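Local structure of hydrogenase expression/formation protein HypE (Desulfovibrio vulgaris subsp. vulgaris, 2Z1U) at residues P157-R163 with D214-R219; T7-Y12 with L98-M104; S173-L179 with V248-V254; V60-P66 with T180-R185; S237-C241 with A314-Q318. The protein binds ATP and magnesium and, as a hydrogenase maturation factor, probably carries out the ATP-dependent dehydration that prepares the cyanide ligands of the metal centre. All coordinates share one frame; numbering follows the deposited sequence.

Contact 1 (P157-R163 with D214-R219); sequences PSGDRAR and DIHVLR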
# COMPACT_ATOMS: atom_id res chain seq x y z
N PRO A 157 -2.96 22.24 -5.87
CA PRO A 157 -2.17 22.62 -4.69
C PRO A 157 -0.89 21.78 -4.56
O PRO A 157 -0.85 20.63 -4.98
CB PRO A 157 -3.14 22.38 -3.52
CG PRO A 157 -4.51 22.36 -4.15
CD PRO A 157 -4.27 21.71 -5.47
N SER A 158 0.15 22.40 -4.00
CA SER A 158 1.47 21.80 -3.90
C SER A 158 2.27 22.51 -2.81
O SER A 158 2.14 23.72 -2.64
CB SER A 158 2.19 21.92 -5.24
OG SER A 158 3.47 21.30 -5.18
N GLY A 159 3.09 21.76 -2.07
CA GLY A 159 3.88 22.31 -0.96
C GLY A 159 4.76 23.49 -1.35
O GLY A 159 5.06 24.35 -0.51
N ASP A 160 5.16 23.53 -2.62
CA ASP A 160 6.05 24.58 -3.14
C ASP A 160 5.34 25.82 -3.70
O ASP A 160 5.99 26.68 -4.31
CB ASP A 160 7.05 23.99 -4.15
CG ASP A 160 6.40 23.52 -5.45
OD1 ASP A 160 5.16 23.49 -5.56
OD2 ASP A 160 7.16 23.17 -6.37
N ARG A 161 4.03 25.93 -3.47
CA ARG A 161 3.25 27.02 -4.08
C ARG A 161 2.78 28.15 -3.14
O ARG A 161 2.05 29.06 -3.57
CB ARG A 161 2.05 26.42 -4.86
CG ARG A 161 2.46 25.59 -6.08
CD ARG A 161 1.28 25.29 -7.02
NE ARG A 161 0.69 26.52 -7.53
CZ ARG A 161 -0.60 26.84 -7.51
NH1 ARG A 161 -1.50 25.99 -7.03
NH2 ARG A 161 -0.99 28.02 -7.98
N ALA A 162 3.21 28.11 -1.88
CA ALA A 162 2.95 29.21 -0.95
C ALA A 162 3.75 30.43 -1.41
O ALA A 162 4.94 30.32 -1.69
CB ALA A 162 3.33 28.84 0.47
N ARG A 163 3.08 31.57 -1.51
CA ARG A 163 3.72 32.78 -2.01
C ARG A 163 3.45 33.97 -1.07
O ARG A 163 2.47 33.96 -0.33
CB ARG A 163 3.27 33.05 -3.46
CG ARG A 163 1.86 33.64 -3.62
CD ARG A 163 1.74 34.49 -4.91
NE ARG A 163 0.53 35.32 -4.98
CZ ARG A 163 -0.47 35.15 -5.85
NH1 ARG A 163 -0.42 34.17 -6.75
NH2 ARG A 163 -1.52 35.97 -5.84
N ASP A 214 -8.02 28.95 -6.81
CA ASP A 214 -6.67 29.51 -6.61
C ASP A 214 -6.06 29.05 -5.28
O ASP A 214 -5.37 29.81 -4.60
CB ASP A 214 -6.67 31.05 -6.75
CG ASP A 214 -5.31 31.61 -7.21
OD1 ASP A 214 -4.41 30.82 -7.59
OD2 ASP A 214 -5.14 32.84 -7.18
N ILE A 215 -6.30 27.80 -4.92
CA ILE A 215 -5.70 27.22 -3.72
C ILE A 215 -4.22 26.93 -4.00
O ILE A 215 -3.89 26.18 -4.93
CB ILE A 215 -6.42 25.90 -3.28
CG1 ILE A 215 -7.94 26.11 -3.15
CG2 ILE A 215 -5.80 25.36 -1.99
CD1 ILE A 215 -8.38 27.24 -2.17
N HIS A 216 -3.34 27.52 -3.19
CA HIS A 216 -1.90 27.29 -3.38
C HIS A 216 -1.39 26.01 -2.72
O HIS A 216 -0.71 25.23 -3.37
CB HIS A 216 -1.07 28.49 -2.92
CG HIS A 216 -1.23 29.70 -3.79
ND1 HIS A 216 -0.70 30.92 -3.46
CD2 HIS A 216 -1.85 29.87 -4.98
CE1 HIS A 216 -0.99 31.80 -4.40
NE2 HIS A 216 -1.69 31.18 -5.34
N VAL A 217 -1.70 25.82 -1.43
CA VAL A 217 -1.23 24.66 -0.65
C VAL A 217 -2.31 24.05 0.23
O VAL A 217 -3.07 24.76 0.89
CB VAL A 217 -0.02 24.98 0.28
CG1 VAL A 217 0.73 23.68 0.67
CG2 VAL A 217 0.94 25.96 -0.37
N LEU A 218 -2.37 22.72 0.23
CA LEU A 218 -3.15 21.96 1.20
C LEU A 218 -2.21 20.94 1.81
O LEU A 218 -1.42 20.31 1.10
CB LEU A 218 -4.33 21.24 0.52
CG LEU A 218 -5.43 22.04 -0.18
CD1 LEU A 218 -6.33 21.13 -1.05
CD2 LEU A 218 -6.28 22.87 0.80
N ARG A 219 -2.27 20.78 3.13
CA ARG A 219 -1.53 19.70 3.79
C ARG A 219 -2.22 19.33 5.10
O ARG A 219 -2.79 20.20 5.77
CB ARG A 219 -0.05 20.07 4.04
CG ARG A 219 0.79 18.90 4.57
CD ARG A 219 2.22 18.97 4.11
NE ARG A 219 2.36 18.86 2.66
CZ ARG A 219 3.50 19.15 2.01
NH1 ARG A 219 4.57 19.54 2.70
NH2 ARG A 219 3.57 19.04 0.69
O HOH W 1 -2.13 32.53 -7.72
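The Pro157 ring wedges between Ile215 and Leu218, its CG lying 3.9 Å from Ile215 CG2 and 3.8 Å from Leu218 CD1. Beside it, Ala162 CB meets Val217 CG2, and the other branch of the valine, CG1, rests on Gly159 CA. The backbones are joined just outside this core by the hydrogen bond Ser158 N to His216 O (3.0 Å). Arg161 crosses the His216 side chain at about a right angle, its chain bent at chi3 (60°). That bend brings Arg161 NH1 to Ile215 O for a weak bond of 3.2 Å, while the same nitrogen also reaches Ala156 O. On the outer side, the guanidinium of Arg163 turns one face to His216 CE1. A water lying in the imidazole plane meets His216 NE2 at 2.8 Å and donates a hydrogen bond to Asp214 OD1 (2.9 Å). Asp166 holds ND1 of the same ring, so both imidazole nitrogens have partners. Arg219 pairs with Glu232 and with Asp41 of the second subunit. His216 and Val217 form a classic beta bulge opposite Ile277 of strand 275-278, and helix 225-237 packs Ile233 against Val217 and Ala162.

Contact 2 (T7-Y12 with L98-M104); sequences TLLLDY and LEEGLDM
Leu8 carries both backbone hydrogen bonds between the segments: its N donates to Leu102 O (3.0 Å), and its O accepts from Gly101 N (2.8 Å). Glu100 CA adds a CA-H...O contact to the same carbonyl. Apolar packing is also built on Leu8. Its CG, anti to the backbone N (chi1 -174°), carries the branched end toward Leu98 and Met104, Leu8 CD2 lying 3.6 Å from Leu98 CB and CD1 3.6 Å from Met104 SD. Met104 CG, anti to the carbonyl carbon (chi1 -78°), is tight against Thr7 CB (3.5 Å); bends further out at chi2 and chi3 shape the rest of the chain. Its sulfur makes an oblique Met-aromatic contact with Tyr12, 5.1 Å from SD to the ring centroid. The extended Glu100 side chain packs its CD against Leu10 CG (3.5 Å). Leu8 also touches Val132 of strand 124-133, and helix 17-31 covers Tyr12. Among polar links, a water takes the Leu10 N-H and donates to Glu100 OE1, and Arg135 N holds OE2. The type II turn Glu99-Leu102, with Gly101 at positive phi, leads from strand 87-99 to helix 104-121, which Asp103 N-caps; the N-terminal chain thus pairs with a strand-to-helix connection of the PurM-like N-terminal domain.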
# COMPACT_ATOMS: atom_id res chain seq x y z
N THR A 7 -7.93 -16.83 17.69
CA THR A 7 -8.98 -17.10 16.67
C THR A 7 -8.47 -16.87 15.25
O THR A 7 -8.84 -17.60 14.32
CB THR A 7 -10.28 -16.27 16.91
OG1 THR A 7 -10.31 -15.78 18.25
CG2 THR A 7 -11.53 -17.11 16.66
N LEU A 8 -7.62 -15.86 15.05
CA LEU A 8 -6.96 -15.68 13.74
C LEU A 8 -5.77 -16.63 13.59
O LEU A 8 -4.64 -16.33 14.00
CB LEU A 8 -6.56 -14.22 13.47
CG LEU A 8 -6.02 -13.98 12.05
CD1 LEU A 8 -7.11 -13.72 11.00
CD2 LEU A 8 -5.03 -12.84 12.06
N LEU A 9 -6.04 -17.79 13.00
CA LEU A 9 -5.02 -18.82 12.83
C LEU A 9 -4.06 -18.42 11.72
O LEU A 9 -4.43 -17.65 10.82
CB LEU A 9 -5.65 -20.17 12.48
CG LEU A 9 -6.55 -20.95 13.47
CD1 LEU A 9 -6.13 -20.73 14.93
CD2 LEU A 9 -8.00 -20.57 13.29
N LEU A 10 -2.83 -18.93 11.79
CA LEU A 10 -1.88 -18.79 10.70
C LEU A 10 -2.49 -19.17 9.36
O LEU A 10 -2.20 -18.54 8.35
CB LEU A 10 -0.61 -19.60 10.95
CG LEU A 10 0.57 -18.89 11.62
CD1 LEU A 10 1.79 -19.81 11.63
CD2 LEU A 10 0.91 -17.55 10.92
N ASP A 11 -3.35 -20.20 9.36
CA ASP A 11 -4.06 -20.68 8.17
C ASP A 11 -4.64 -19.58 7.28
O ASP A 11 -4.72 -19.75 6.07
CB ASP A 11 -5.21 -21.61 8.56
CG ASP A 11 -4.81 -22.67 9.57
OD1 ASP A 11 -5.27 -23.82 9.41
OD2 ASP A 11 -4.05 -22.36 10.53
N TYR A 12 -5.08 -18.48 7.90
CA TYR A 12 -5.71 -17.38 7.17
C TYR A 12 -4.72 -16.58 6.33
O TYR A 12 -5.13 -15.76 5.51
CB TYR A 12 -6.48 -16.45 8.12
CG TYR A 12 -7.78 -17.05 8.63
CD1 TYR A 12 -7.97 -17.28 10.00
CD2 TYR A 12 -8.81 -17.40 7.75
CE1 TYR A 12 -9.17 -17.83 10.48
CE2 TYR A 12 -10.01 -17.97 8.23
CZ TYR A 12 -10.17 -18.17 9.58
OH TYR A 12 -11.35 -18.73 10.05
N LEU A 98 -1.33 -9.00 9.76
CA LEU A 98 -2.02 -9.44 10.97
C LEU A 98 -1.21 -10.45 11.76
O LEU A 98 -0.50 -11.28 11.19
CB LEU A 98 -3.38 -10.04 10.60
CG LEU A 98 -4.38 -9.13 9.88
CD1 LEU A 98 -5.49 -9.95 9.20
CD2 LEU A 98 -4.96 -8.11 10.84
N GLU A 99 -1.33 -10.35 13.09
CA GLU A 99 -0.66 -11.27 14.00
C GLU A 99 -1.53 -12.51 14.23
O GLU A 99 -2.71 -12.40 14.58
CB GLU A 99 -0.35 -10.58 15.33
CG GLU A 99 0.44 -11.45 16.29
CD GLU A 99 0.79 -10.77 17.59
OE1 GLU A 99 1.79 -11.19 18.21
OE2 GLU A 99 0.07 -9.84 18.01
N GLU A 100 -0.93 -13.69 14.03
CA GLU A 100 -1.52 -14.97 14.47
C GLU A 100 -2.01 -14.85 15.91
O GLU A 100 -1.33 -14.25 16.74
CB GLU A 100 -0.46 -16.09 14.37
CG GLU A 100 -0.91 -17.46 14.83
CD GLU A 100 0.25 -18.42 15.12
OE1 GLU A 100 0.01 -19.64 15.15
OE2 GLU A 100 1.39 -17.95 15.32
N GLY A 101 -3.19 -15.40 16.18
CA GLY A 101 -3.79 -15.36 17.51
C GLY A 101 -4.74 -14.20 17.74
O GLY A 101 -5.51 -14.21 18.69
N LEU A 102 -4.68 -13.19 16.87
CA LEU A 102 -5.52 -12.00 16.99
C LEU A 102 -7.00 -12.35 17.15
O LEU A 102 -7.53 -13.18 16.40
CB LEU A 102 -5.31 -11.09 15.77
CG LEU A 102 -5.49 -9.56 15.78
CD1 LEU A 102 -6.57 -9.10 14.80
CD2 LEU A 102 -5.71 -8.96 17.16
N ASP A 103 -7.63 -11.74 18.15
CA ASP A 103 -9.08 -11.77 18.34
C ASP A 103 -9.76 -11.36 17.03
O ASP A 103 -9.52 -10.27 16.51
CB ASP A 103 -9.44 -10.81 19.50
CG ASP A 103 -10.93 -10.81 19.86
OD1 ASP A 103 -11.70 -11.64 19.35
OD2 ASP A 103 -11.32 -9.97 20.70
N MET A 104 -10.58 -12.25 16.49
CA MET A 104 -11.24 -12.03 15.20
C MET A 104 -12.28 -10.91 15.22
O MET A 104 -12.55 -10.31 14.18
CB MET A 104 -11.93 -13.31 14.73
CG MET A 104 -11.01 -14.36 14.12
SD MET A 104 -10.38 -14.01 12.47
CE MET A 104 -11.74 -13.16 11.65
O HOH W 2 -2.17 -20.52 13.97

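Contact 3 (S173-L179 with V248-V254); sequences SMGDHGL and VPVRESV
Met174 N donates to Pro249 O at 2.9 Å, the one backbone hydrogen bond joining the two segments, and Ser173 CA approaches the same carbonyl. Beside it Met174 CG packs on Val248 CG1 (3.8 Å), the two side chains crossing at about a right angle. Val254 splits its two methyls: CG1 lies 3.7 Å from Met174 O, while Val254 CG2 is set close to Asp176 OD1 (3.3 Å). Leu179, further along its helix, brings CD1 against Val254 CA. The polar group is formed by Ser173, Asp176 and Arg251. Ser173 OG stands between its backbone N and carbonyl carbon (chi1 66°), where it meets both partners: it donates a hydrogen bond to Asp176 OD2 (2.8 Å) from above the carboxylate plane and receives a weak one from Arg251 NH1 (2.9 Å). The carboxylate and guanidinium planes stand 84° apart, and Arg251 meets the pair through that weak bond and a long ion pair from NH1 to Asp176 OD1. Asp193 and Glu297 offer Arg251 further long, weak pairs. A water binds Met174 O, Asp176 OD2 and Arg251 N together. Asn270 OD1 fixes the N-H of Gly175, whose positive phi (101°) suits glycine. Gly175 and Arg251 are the N-cap residues of helices 176-184 and 252-260, so the contact joins two helix starts and their lead-ins within the AIR synthase-type C-terminal domain.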
# COMPACT_ATOMS: atom_id res chain seq x y z
N SER A 173 -9.34 22.60 15.38
CA SER A 173 -8.50 22.56 16.59
C SER A 173 -7.27 21.66 16.46
O SER A 173 -7.29 20.66 15.74
CB SER A 173 -9.37 22.15 17.79
OG SER A 173 -9.83 20.81 17.65
N MET A 174 -6.20 22.01 17.18
CA MET A 174 -4.95 21.30 17.08
C MET A 174 -4.69 20.44 18.32
O MET A 174 -4.97 20.86 19.44
CB MET A 174 -3.79 22.31 16.90
CG MET A 174 -3.84 23.03 15.54
SD MET A 174 -3.34 22.02 14.15
CE MET A 174 -4.91 21.50 13.35
N GLY A 175 -4.16 19.24 18.09
CA GLY A 175 -3.61 18.42 19.17
C GLY A 175 -4.51 17.29 19.67
O GLY A 175 -4.06 16.43 20.43
N ASP A 176 -5.77 17.30 19.26
CA ASP A 176 -6.80 16.38 19.76
C ASP A 176 -6.46 14.90 19.59
O ASP A 176 -6.46 14.16 20.57
CB ASP A 176 -8.15 16.68 19.12
CG ASP A 176 -8.54 18.14 19.28
OD1 ASP A 176 -9.37 18.43 20.15
OD2 ASP A 176 -7.97 18.99 18.57
N HIS A 177 -6.15 14.49 18.36
CA HIS A 177 -5.80 13.10 18.09
C HIS A 177 -4.60 12.63 18.92
O HIS A 177 -4.68 11.60 19.61
CB HIS A 177 -5.49 12.87 16.62
CG HIS A 177 -5.12 11.45 16.32
ND1 HIS A 177 -6.06 10.46 16.15
CD2 HIS A 177 -3.91 10.85 16.19
CE1 HIS A 177 -5.45 9.31 15.90
NE2 HIS A 177 -4.15 9.52 15.93
N GLY A 178 -3.49 13.36 18.82
CA GLY A 178 -2.27 13.01 19.54
C GLY A 178 -2.49 12.86 21.04
O GLY A 178 -2.02 11.90 21.64
N LEU A 179 -3.20 13.81 21.64
CA LEU A 179 -3.50 13.76 23.06
C LEU A 179 -4.31 12.52 23.42
O LEU A 179 -4.01 11.84 24.38
CB LEU A 179 -4.24 15.02 23.52
CG LEU A 179 -4.04 15.57 24.94
CD1 LEU A 179 -5.29 16.27 25.44
CD2 LEU A 179 -3.55 14.54 25.96
N VAL A 248 -4.29 30.20 16.76
CA VAL A 248 -4.27 28.73 16.59
C VAL A 248 -5.23 28.13 17.62
O VAL A 248 -5.02 28.30 18.81
CB VAL A 248 -2.85 28.11 16.73
CG1 VAL A 248 -2.87 26.61 16.40
CG2 VAL A 248 -1.87 28.83 15.83
N PRO A 249 -6.32 27.46 17.14
CA PRO A 249 -7.31 26.92 18.07
C PRO A 249 -6.83 25.63 18.74
O PRO A 249 -6.35 24.72 18.08
CB PRO A 249 -8.54 26.65 17.16
CG PRO A 249 -7.97 26.39 15.82
CD PRO A 249 -6.65 27.18 15.74
N VAL A 250 -6.92 25.59 20.06
CA VAL A 250 -6.57 24.41 20.84
C VAL A 250 -7.59 24.43 21.96
O VAL A 250 -7.71 25.44 22.67
CB VAL A 250 -5.10 24.49 21.45
CG1 VAL A 250 -4.78 23.22 22.25
CG2 VAL A 250 -4.04 24.66 20.36
N ARG A 251 -8.36 23.35 22.08
CA ARG A 251 -9.43 23.25 23.09
C ARG A 251 -8.82 23.36 24.48
O ARG A 251 -7.74 22.83 24.71
CB ARG A 251 -10.15 21.90 22.96
CG ARG A 251 -10.95 21.74 21.70
CD ARG A 251 -11.43 20.30 21.52
NE ARG A 251 -12.83 20.31 21.11
CZ ARG A 251 -13.26 20.27 19.85
NH1 ARG A 251 -12.40 20.18 18.84
NH2 ARG A 251 -14.56 20.31 19.62
N GLU A 252 -9.51 24.05 25.39
CA GLU A 252 -9.05 24.20 26.78
C GLU A 252 -8.63 22.86 27.38
O GLU A 252 -7.57 22.75 27.99
CB GLU A 252 -10.15 24.87 27.63
CG GLU A 252 -9.68 25.41 28.99
CD GLU A 252 -10.84 25.96 29.82
OE1 GLU A 252 -11.99 25.99 29.31
OE2 GLU A 252 -10.61 26.36 30.98
N SER A 253 -9.48 21.85 27.19
CA SER A 253 -9.24 20.49 27.68
C SER A 253 -8.01 19.85 27.05
O SER A 253 -7.32 19.06 27.71
CB SER A 253 -10.47 19.64 27.38
OG SER A 253 -10.63 19.51 25.98
N VAL A 254 -7.73 20.18 25.79
CA VAL A 254 -6.52 19.71 25.10
C VAL A 254 -5.28 20.45 25.62
O VAL A 254 -4.27 19.81 25.93
CB VAL A 254 -6.66 19.82 23.56
CG1 VAL A 254 -5.32 19.58 22.86
CG2 VAL A 254 -7.73 18.84 23.03
O HOH W 3 -7.54 21.09 20.48

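Contact 4 (V60-P66 with T180-R185); sequences VDPIFFP and TILSQR
This is an interdomain contact, mostly apolar with a polar end, in which Asp61, Pro62 and Phe65 of a bend beyond strand 50-58 meet Ile181, Gln184 and Arg185 of the segment 180-185 on helix 176-184. Ile181 makes the central apolar contacts: its CG2 stands 4.3 Å above the centre of one face of the Phe65 ring, and Ile181 CD1 comes within 3.3 Å of Asp61 O. Gln184 has its chain bent at chi2 (-67°), which brings CG, CD and NE2 against Pro66 CD, with Gln184 CD 3.5 Å from Pro66 CD. Gln184 CB meets Pro62 CG at 4.1 Å. Arg185 closes the far end: NH1 donates to Asp61 O (2.8 Å, 159°) with the oxygen close to the guanidinium plane, while NH2 binds Pro340 O in the C-terminal tail. The Asp61 carboxylate sits out of that plane, with OD1 against Arg185 CD at 3.5 Å. Thr180 OG1, buried by the contact beside Pro66, has no polar partner. Val60 and Phe65 also touch Leu73 of helix 70-83. The bend contains a cis peptide before Pro62. The contact thus joins the two domains of the PurM-like fold, as a helix of the C-terminal domain packs on a proline-rich bend of the N-terminal one.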
# COMPACT_ATOMS: atom_id res chain seq x y z
N VAL A 60 -1.17 2.64 14.62
CA VAL A 60 -1.65 3.27 15.86
C VAL A 60 -1.78 2.26 17.01
O VAL A 60 -2.22 1.11 16.83
CB VAL A 60 -2.98 4.05 15.63
CG1 VAL A 60 -4.12 3.09 15.33
CG2 VAL A 60 -3.34 4.96 16.83
N ASP A 61 -1.34 2.70 18.18
CA ASP A 61 -1.44 1.93 19.39
C ASP A 61 -1.99 2.86 20.45
O ASP A 61 -1.34 3.87 20.76
CB ASP A 61 -0.07 1.38 19.79
CG ASP A 61 -0.10 0.58 21.08
OD1 ASP A 61 0.84 0.75 21.88
OD2 ASP A 61 -1.06 -0.19 21.30
N PRO A 62 -3.18 2.55 21.03
CA PRO A 62 -4.02 1.37 20.82
C PRO A 62 -4.83 1.39 19.51
O PRO A 62 -4.90 2.43 18.85
CB PRO A 62 -4.97 1.41 22.02
CG PRO A 62 -5.11 2.85 22.32
CD PRO A 62 -3.77 3.47 22.02
N ILE A 63 -5.42 0.25 19.18
CA ILE A 63 -6.16 0.09 17.92
C ILE A 63 -7.47 0.85 17.99
O ILE A 63 -7.90 1.42 16.98
CB ILE A 63 -6.44 -1.42 17.63
CG1 ILE A 63 -5.14 -2.18 17.40
CG2 ILE A 63 -7.40 -1.58 16.46
CD1 ILE A 63 -5.35 -3.65 17.02
N PHE A 64 -8.09 0.84 19.17
CA PHE A 64 -9.35 1.54 19.43
C PHE A 64 -9.13 2.67 20.44
O PHE A 64 -8.42 2.50 21.43
CB PHE A 64 -10.44 0.56 19.93
CG PHE A 64 -10.76 -0.56 18.94
CD1 PHE A 64 -11.59 -0.33 17.85
CD2 PHE A 64 -10.22 -1.83 19.12
CE1 PHE A 64 -11.86 -1.35 16.92
CE2 PHE A 64 -10.49 -2.86 18.20
CZ PHE A 64 -11.32 -2.61 17.09
N PHE A 65 -9.74 3.82 20.17
CA PHE A 65 -9.62 5.03 21.01
C PHE A 65 -10.89 5.87 20.84
O PHE A 65 -11.63 5.66 19.88
CB PHE A 65 -8.36 5.84 20.63
CG PHE A 65 -8.07 5.87 19.15
CD1 PHE A 65 -8.59 6.88 18.34
CD2 PHE A 65 -7.27 4.89 18.56
CE1 PHE A 65 -8.32 6.90 16.97
CE2 PHE A 65 -7.01 4.90 17.19
CZ PHE A 65 -7.54 5.92 16.39
N PRO A 66 -11.19 6.80 21.78
CA PRO A 66 -12.31 7.70 21.56
C PRO A 66 -12.23 8.41 20.20
O PRO A 66 -11.20 9.01 19.88
CB PRO A 66 -12.17 8.71 22.70
CG PRO A 66 -11.58 7.90 23.80
CD PRO A 66 -10.58 7.01 23.11
N THR A 180 -5.35 12.23 22.64
CA THR A 180 -6.22 11.10 23.00
C THR A 180 -5.55 9.75 22.94
O THR A 180 -5.79 8.94 23.83
CB THR A 180 -7.67 11.14 22.40
OG1 THR A 180 -8.02 9.87 21.82
CG2 THR A 180 -7.83 12.23 21.41
N ILE A 181 -4.69 9.50 21.95
CA ILE A 181 -4.02 8.20 21.91
C ILE A 181 -2.97 8.09 23.05
O ILE A 181 -2.88 7.05 23.70
CB ILE A 181 -3.45 7.78 20.49
CG1 ILE A 181 -2.03 8.25 20.29
CG2 ILE A 181 -4.38 8.12 19.32
CD1 ILE A 181 -1.09 7.11 20.45
N LEU A 182 -2.23 9.18 23.31
CA LEU A 182 -1.21 9.22 24.36
C LEU A 182 -1.80 9.10 25.76
O LEU A 182 -1.19 8.49 26.64
CB LEU A 182 -0.36 10.49 24.24
CG LEU A 182 1.03 10.47 23.58
CD1 LEU A 182 1.36 9.20 22.80
CD2 LEU A 182 1.27 11.72 22.71
N SER A 183 -2.98 9.69 25.97
CA SER A 183 -3.69 9.55 27.23
C SER A 183 -4.40 8.19 27.36
O SER A 183 -4.42 7.62 28.45
CB SER A 183 -4.65 10.72 27.47
OG SER A 183 -5.68 10.77 26.50
N GLN A 184 -4.95 7.67 26.27
CA GLN A 184 -5.49 6.30 26.25
C GLN A 184 -4.43 5.29 26.67
O GLN A 184 -4.68 4.41 27.51
CB GLN A 184 -6.01 5.90 24.86
CG GLN A 184 -7.45 6.26 24.59
CD GLN A 184 -8.43 5.47 25.46
OE1 GLN A 184 -8.44 4.24 25.45
NE2 GLN A 184 -9.25 6.19 26.21
N ARG A 185 -3.23 5.45 26.10
CA ARG A 185 -2.13 4.52 26.29
C ARG A 185 -1.62 4.49 27.73
O ARG A 185 -0.89 3.57 28.12
CB ARG A 185 -0.99 4.85 25.31
CG ARG A 185 -0.20 3.65 24.83
CD ARG A 185 0.25 3.85 23.40
NE ARG A 185 1.37 4.77 23.28
CZ ARG A 185 1.79 5.31 22.14
NH1 ARG A 185 1.17 5.05 21.00
NH2 ARG A 185 2.83 6.13 22.15

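Contact 5 (S237-C241 with A314-Q318); sequences SQAVC and ARAGQ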
# COMPACT_ATOMS: atom_id res chain seq x y z
N SER A 237 8.45 26.03 -0.34
CA SER A 237 8.11 27.30 -1.00
C SER A 237 9.21 28.35 -0.85
O SER A 237 9.12 29.43 -1.43
CB SER A 237 6.78 27.84 -0.47
OG SER A 237 5.73 26.91 -0.70
N GLN A 238 10.25 28.03 -0.08
CA GLN A 238 11.34 28.99 0.18
C GLN A 238 10.83 30.35 0.64
O GLN A 238 11.17 31.40 0.10
CB GLN A 238 12.28 29.11 -1.04
CG GLN A 238 13.08 27.85 -1.28
CD GLN A 238 14.09 27.61 -0.17
OE1 GLN A 238 15.06 28.35 -0.04
NE2 GLN A 238 13.86 26.57 0.63
N ALA A 239 9.99 30.30 1.67
CA ALA A 239 9.38 31.49 2.23
C ALA A 239 9.38 31.32 3.74
O ALA A 239 9.88 30.33 4.26
CB ALA A 239 7.96 31.65 1.70
N VAL A 240 8.81 32.29 4.43
CA VAL A 240 8.69 32.18 5.87
C VAL A 240 7.22 32.27 6.26
O VAL A 240 6.48 33.11 5.74
CB VAL A 240 9.69 33.14 6.66
CG1 VAL A 240 10.30 34.22 5.75
CG2 VAL A 240 9.08 33.70 7.92
N CYS A 241 6.79 31.35 7.12
CA CYS A 241 5.43 31.36 7.61
C CYS A 241 5.38 32.11 8.92
O CYS A 241 6.20 31.87 9.82
CB CYS A 241 4.89 29.93 7.77
SG CYS A 241 4.68 29.05 6.20
N ALA A 314 14.20 36.13 9.77
CA ALA A 314 13.89 34.73 9.53
C ALA A 314 14.24 34.41 8.08
O ALA A 314 13.97 35.21 7.17
CB ALA A 314 12.42 34.43 9.80
N ARG A 315 14.88 33.27 7.89
CA ARG A 315 15.33 32.83 6.58
C ARG A 315 14.26 31.99 5.89
O ARG A 315 13.24 31.65 6.51
CB ARG A 315 16.60 32.00 6.73
CG ARG A 315 17.76 32.53 5.93
CD ARG A 315 18.65 33.42 6.76
NE ARG A 315 19.67 34.12 5.97
CZ ARG A 315 20.64 33.53 5.27
NH1 ARG A 315 20.75 32.20 5.23
NH2 ARG A 315 21.51 34.27 4.60
N ALA A 316 14.50 31.64 4.62
CA ALA A 316 13.64 30.74 3.86
C ALA A 316 13.52 29.43 4.61
O ALA A 316 14.52 28.88 5.06
CB ALA A 316 14.22 30.49 2.47
N GLY A 317 12.29 28.95 4.75
CA GLY A 317 12.04 27.70 5.44
C GLY A 317 11.70 27.81 6.92
O GLY A 317 11.37 26.81 7.54
N GLN A 318 11.76 29.01 7.48
CA GLN A 318 11.52 29.17 8.91
C GLN A 318 10.07 29.52 9.24
O GLN A 318 9.35 30.11 8.43
CB GLN A 318 12.49 30.19 9.54
CG GLN A 318 13.93 29.69 9.59
CD GLN A 318 14.79 30.46 10.60
OE1 GLN A 318 14.90 31.68 10.54
NE2 GLN A 318 15.42 29.72 11.51
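Val240 lies alongside the turn Arg315-Gln318. Its CB is 3.5 Å from Gln318 O and also faces Arg315 O. From there CG1, nearly eclipsed with the backbone N (chi1 15°), points past the carbonyl oxygens of Arg315 and Ala314, the latter a buried atom without a polar partner. The other branch, Val240 CG2, reaches Ala314 CB at 3.9 Å and passes close to Gln318 O. Further support comes from Val320 of strand 319-322, which touches both Val240 and Ala314. Strand 240-244 runs parallel to 319-322 in the mixed sheet of the C-terminal domain, and the backbone bonds here lie where that pairing begins. Gly317 N donates to Ala239 O (2.8 Å), and Cys241 N to Gln318 O (3.1 Å), while Val240 CA, between Ala239 and Cys241, makes a CA-H...O contact with Gln318 O. Arg315-Gln318 is a type II turn, with Gly317 at its positive-phi position; besides the Gln318 N to Arg315 O bond, it is braced by Arg315 N donating to Gln318 OE1 (3.1 Å). Just before Ala239 in sequence, Gln238 is the C-prime residue of the Schellman motif that ends helix 225-237. Its chain bends at chi2, setting Gln238 OE1 against Ala316 CB at 3.4 Å, while NE2 turns back to Gly235 O.

Contacts 1 and 5 touch at the end of helix 225-237: Ser237 OG lies 3.0 Å from Ala162 N, probably a hydrogen bond, and both contacts reach the same mixed sheet. Contacts 3 and 4 share helix 176-184 and meet where His177 CE1 lies 3.9 Å from Phe65 CE1. Contact 2 belongs to the far end of the chain, its centre 44 Å from that of contact 1, yet its nearest atoms are about 5 Å from contact 4. Contacts 1 and 2 each lie near a bound nucleotide: the Arg219 side chain is about 5 Å from a bound magnesium ion and about 6 Å from a bound ATP, and that of Leu98 is about 7 Å from a bound ATP. Contact 5 lies away from these sites.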